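Local structure of CRISPR-associated endonuclease/helicase Cas3 (Thermus thermophilus HB8, 3SKD) at residues P25-M30 against R170-E175. The protein cuts single-stranded DNA through the metal-dependent HD nuclease domain described here, the N-terminal part of a longer nuclease-helicase that serves CRISPR immunity. Numbering follows the deposited sequence.
With NI (nickel (II) ion), chain B.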
ATOM      1  N   PRO A  25       1.221 -14.989   0.609  1.00 28.02           N
ATOM      2  CA  PRO A  25       0.120 -14.363   1.357  1.00 22.70           C
ATOM      3  C   PRO A  25      -0.069 -12.870   1.001  1.00 20.69           C
ATOM      4  O   PRO A  25       0.916 -12.213   0.706  1.00 20.51           O
ATOM      5  CB  PRO A  25       0.561 -14.517   2.826  1.00 26.93           C
ATOM      6  CG  PRO A  25       1.495 -15.762   2.835  1.00 20.99           C
ATOM      7  CD  PRO A  25       2.173 -15.729   1.480  1.00 24.40           C
ATOM      8  N   LEU A  26      -1.293 -12.371   1.059  1.00 18.35           N
ATOM      9  CA  LEU A  26      -1.578 -10.951   0.913  1.00 14.47           C
ATOM     10  C   LEU A  26      -0.685 -10.125   1.853  1.00 23.46           C
ATOM     11  O   LEU A  26      -0.117  -9.116   1.454  1.00 20.12           O
ATOM     12  CB  LEU A  26      -3.051 -10.701   1.194  1.00 22.65           C
ATOM     13  CG  LEU A  26      -3.547  -9.252   1.045  1.00 24.71           C
ATOM     14  CD1 LEU A  26      -3.160  -8.667  -0.273  1.00 23.48           C
ATOM     15  CD2 LEU A  26      -5.042  -9.164   1.257  1.00 30.53           C
ATOM     16  N   LEU A  27      -0.488 -10.584   3.086  1.00 21.82           N
ATOM     17  CA  LEU A  27       0.325  -9.808   4.017  1.00 23.02           C
ATOM     18  C   LEU A  27       1.762  -9.694   3.536  1.00 18.58           C
ATOM     19  O   LEU A  27       2.369  -8.653   3.711  1.00 21.01           O
ATOM     20  CB  LEU A  27       0.320 -10.433   5.387  1.00 23.51           C
ATOM     21  CG  LEU A  27       1.157  -9.730   6.454  1.00 24.84           C
ATOM     22  CD1 LEU A  27       0.668  -8.309   6.771  1.00 18.72           C
ATOM     23  CD2 LEU A  27       1.171 -10.589   7.723  1.00 25.83           C
ATOM     24  N   ALA A  28       2.292 -10.763   2.943  1.00 20.36           N
ATOM     25  CA  ALA A  28       3.634 -10.742   2.382  1.00 18.01           C
ATOM     26  C   ALA A  28       3.705  -9.694   1.268  1.00 19.84           C
ATOM     27  O   ALA A  28       4.648  -8.925   1.178  1.00 20.55           O
ATOM     28  CB  ALA A  28       3.980 -12.102   1.820  1.00 19.70           C
ATOM     29  N   HIS A  29       2.727  -9.684   0.378  1.00 20.52           N
ATOM     30  CA  HIS A  29       2.757  -8.694  -0.663  1.00 23.74           C
ATOM     31  C   HIS A  29       2.607  -7.264  -0.098  1.00 22.79           C
ATOM     32  O   HIS A  29       3.237  -6.323  -0.580  1.00 20.71           O
ATOM     33  CB  HIS A  29       1.645  -8.963  -1.646  1.00 23.98           C
ATOM     34  CG  HIS A  29       1.556  -7.919  -2.707  1.00 25.91           C
ATOM     35  ND1 HIS A  29       2.640  -7.558  -3.477  1.00 22.32           N
ATOM     36  CD2 HIS A  29       0.523  -7.130  -3.096  1.00 21.57           C
ATOM     37  CE1 HIS A  29       2.273  -6.609  -4.314  1.00 28.71           C
ATOM     38  NE2 HIS A  29       1.003  -6.330  -4.096  1.00 28.60           N
ATOM     39  N   MET A  30       1.807  -7.100   0.943  1.00 15.08           N
ATOM     40  CA  MET A  30       1.605  -5.764   1.525  1.00 20.12           C
ATOM     41  C   MET A  30       2.904  -5.266   2.149  1.00 21.16           C
ATOM     42  O   MET A  30       3.301  -4.095   1.967  1.00 21.24           O
ATOM     43  CB  MET A  30       0.481  -5.730   2.569  1.00 22.71           C
ATOM     44  CG  MET A  30      -0.987  -5.805   1.996  1.00 30.94           C
ATOM     45  SD  MET A  30      -2.167  -6.203   3.381  1.00 36.48           S
ATOM     46  CE  MET A  30      -2.110  -4.730   4.362  1.00 58.63           C
ATOM     47  N   ARG A 170      -9.541  -7.716   8.085  1.00 24.31           N
ATOM     48  CA  ARG A 170      -8.964  -6.558   7.423  1.00 25.03           C
ATOM     49  C   ARG A 170      -8.468  -5.496   8.428  1.00 24.67           C
ATOM     50  O   ARG A 170      -7.477  -4.818   8.174  1.00 21.30           O
ATOM     51  CB  ARG A 170      -9.893  -5.992   6.299  1.00 32.36           C
ATOM     52  CG  ARG A 170     -11.254  -5.590   6.715  1.00 48.11           C
ATOM     53  CD  ARG A 170     -12.121  -5.085   5.505  1.00 50.96           C
ATOM     54  NE  ARG A 170     -12.407  -6.166   4.603  1.00 30.62           N
ATOM     55  CZ  ARG A 170     -13.606  -6.694   4.390  1.00 30.16           C
ATOM     56  NH1 ARG A 170     -14.704  -6.177   4.915  1.00 28.71           N
ATOM     57  NH2 ARG A 170     -13.695  -7.709   3.574  1.00 28.80           N
ATOM     58  N   ARG A 171      -9.104  -5.370   9.587  1.00 21.72           N
ATOM     59  CA  ARG A 171      -8.560  -4.476  10.595  1.00 18.48           C
ATOM     60  C   ARG A 171      -7.261  -5.017  11.155  1.00 26.59           C
ATOM     61  O   ARG A 171      -6.279  -4.252  11.378  1.00 22.55           O
ATOM     62  CB  ARG A 171      -9.583  -4.169  11.663  1.00 23.23           C
ATOM     63  CG  ARG A 171     -10.779  -3.455  11.028  1.00 39.03           C
ATOM     64  CD  ARG A 171     -11.965  -3.323  11.958  1.00 45.35           C
ATOM     65  NE  ARG A 171     -12.916  -2.302  11.508  1.00 40.09           N
ATOM     66  CZ  ARG A 171     -13.571  -2.308  10.339  1.00 57.03           C
ATOM     67  NH1 ARG A 171     -13.376  -3.302   9.476  1.00 51.77           N
ATOM     68  NH2 ARG A 171     -14.433  -1.325  10.015  1.00 49.51           N
ATOM     69  N   TRP A 172      -7.214  -6.347  11.304  1.00 20.82           N
ATOM     70  CA  TRP A 172      -6.011  -7.030  11.765  1.00 25.03           C
ATOM     71  C   TRP A 172      -4.817  -6.760  10.829  1.00 23.64           C
ATOM     72  O   TRP A 172      -3.701  -6.439  11.257  1.00 23.32           O
ATOM     73  CB  TRP A 172      -6.283  -8.551  11.843  1.00 23.20           C
ATOM     74  CG  TRP A 172      -5.161  -9.335  12.502  1.00 28.22           C
ATOM     75  CD1 TRP A 172      -5.108  -9.725  13.817  1.00 26.85           C
ATOM     76  CD2 TRP A 172      -3.959  -9.846  11.888  1.00 28.44           C
ATOM     77  NE1 TRP A 172      -3.960 -10.414  14.059  1.00 33.00           N
ATOM     78  CE2 TRP A 172      -3.230 -10.513  12.903  1.00 29.91           C
ATOM     79  CE3 TRP A 172      -3.427  -9.798  10.591  1.00 23.10           C
ATOM     80  CZ2 TRP A 172      -1.981 -11.124  12.665  1.00 30.39           C
ATOM     81  CZ3 TRP A 172      -2.188 -10.417  10.348  1.00 23.59           C
ATOM     82  CH2 TRP A 172      -1.477 -11.056  11.384  1.00 26.77           C
ATOM     83  N   LEU A 173      -5.067  -6.875   9.535  1.00 24.50           N
ATOM     84  CA  LEU A 173      -4.008  -6.684   8.561  1.00 22.11           C
ATOM     85  C   LEU A 173      -3.524  -5.230   8.563  1.00 23.78           C
ATOM     86  O   LEU A 173      -2.334  -4.965   8.460  1.00 22.57           O
ATOM     87  CB  LEU A 173      -4.516  -6.979   7.155  1.00 21.87           C
ATOM     88  CG  LEU A 173      -4.604  -8.457   6.772  1.00 24.56           C
ATOM     89  CD1 LEU A 173      -5.451  -8.627   5.578  1.00 23.91           C
ATOM     90  CD2 LEU A 173      -3.190  -9.108   6.563  1.00 21.95           C
ATOM     91  N   LEU A 174      -4.444  -4.286   8.614  1.00 22.73           N
ATOM     92  CA  LEU A 174      -4.013  -2.888   8.628  1.00 22.19           C
ATOM     93  C   LEU A 174      -3.124  -2.632   9.847  1.00 33.57           C
ATOM     94  O   LEU A 174      -2.031  -2.070   9.734  1.00 30.75           O
ATOM     95  CB  LEU A 174      -5.193  -1.929   8.603  1.00 24.42           C
ATOM     96  CG  LEU A 174      -4.669  -0.485   8.745  1.00 34.26           C
ATOM     97  CD1 LEU A 174      -5.573   0.433   7.992  1.00 32.52           C
ATOM     98  CD2 LEU A 174      -4.543  -0.085  10.216  1.00 35.06           C
ATOM     99  N   GLU A 175      -3.557  -3.095  11.017  1.00 31.77           N
ATOM    100  CA  GLU A 175      -2.777  -2.938  12.232  1.00 29.22           C
ATOM    101  C   GLU A 175      -1.418  -3.667  12.117  1.00 30.56           C
ATOM    102  O   GLU A 175      -0.415  -3.195  12.632  1.00 25.38           O
ATOM    103  CB  GLU A 175      -3.592  -3.499  13.422  1.00 37.92           C
ATOM    104  CG  GLU A 175      -3.032  -3.164  14.773  1.00 47.71           C
ATOM    105  CD  GLU A 175      -2.973  -1.668  15.059  1.00 52.90           C
ATOM    106  OE1 GLU A 175      -3.996  -0.965  14.805  1.00 55.53           O
ATOM    107  OE2 GLU A 175      -1.883  -1.203  15.511  1.00 57.35           O
TER
HETATM  108 NI    NI B 261      -0.532  -5.168  -5.371  1.00 28.56          NI
HETATM  109  O   HOH W   1      -0.233  -6.602  -6.707  1.00 28.75           O
HETATM  110  O   HOH W   2      -2.184  -4.272  -6.793  1.00 26.18           O
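L173 reaches from helix 165-181 into the side of helix 26-43, where it meets the side chains of L26, L27 and M30. Its methyl CD2 is shared by two atoms of L27, lying 3.9 Å from CB and equally close to CD1, and the two side chains run aslant of one another. The other methyl of L173, CD1, comes more loosely to L26 CD2, at 4.4 Å. The first torsion of L173 sets CG anti to the carbonyl carbon (chi1 -79°), and the two methyls then reach different residues of helix 26-43. M30 meets the same leucine from another side: its chain bends at chi3 (68°), bringing the terminal CE to 4.3 Å from L173 CB. At the margin, L27 CD2 approaches the W172 indole at its edge, near the ring plane, 4.3 Å from CZ3.

In this HD domain, a largely helical fold, one helix both packs through apolar residues and carries a metal ligand. While L26, L27 and M30 serve the packing, H29 belongs to the metal site, its NE2 binding nickel at 2.3 Å; H74, D75 and D210 supply the other protein ligands, and two waters also bind the ion.

The short helical segments run at 32° to each other with axes 11.2 Å apart, a spacing bridged by apolar side chains, with M30 CE also resting 4.1 Å from the backbone O of L173, and without a hydrogen bond between the segments. Helix 10-16 borders the same seam, its L15 touching L27 and its A14 meeting both W172 and L173, while V177, farther along helix 165-181, continues the packing against L27 and M30.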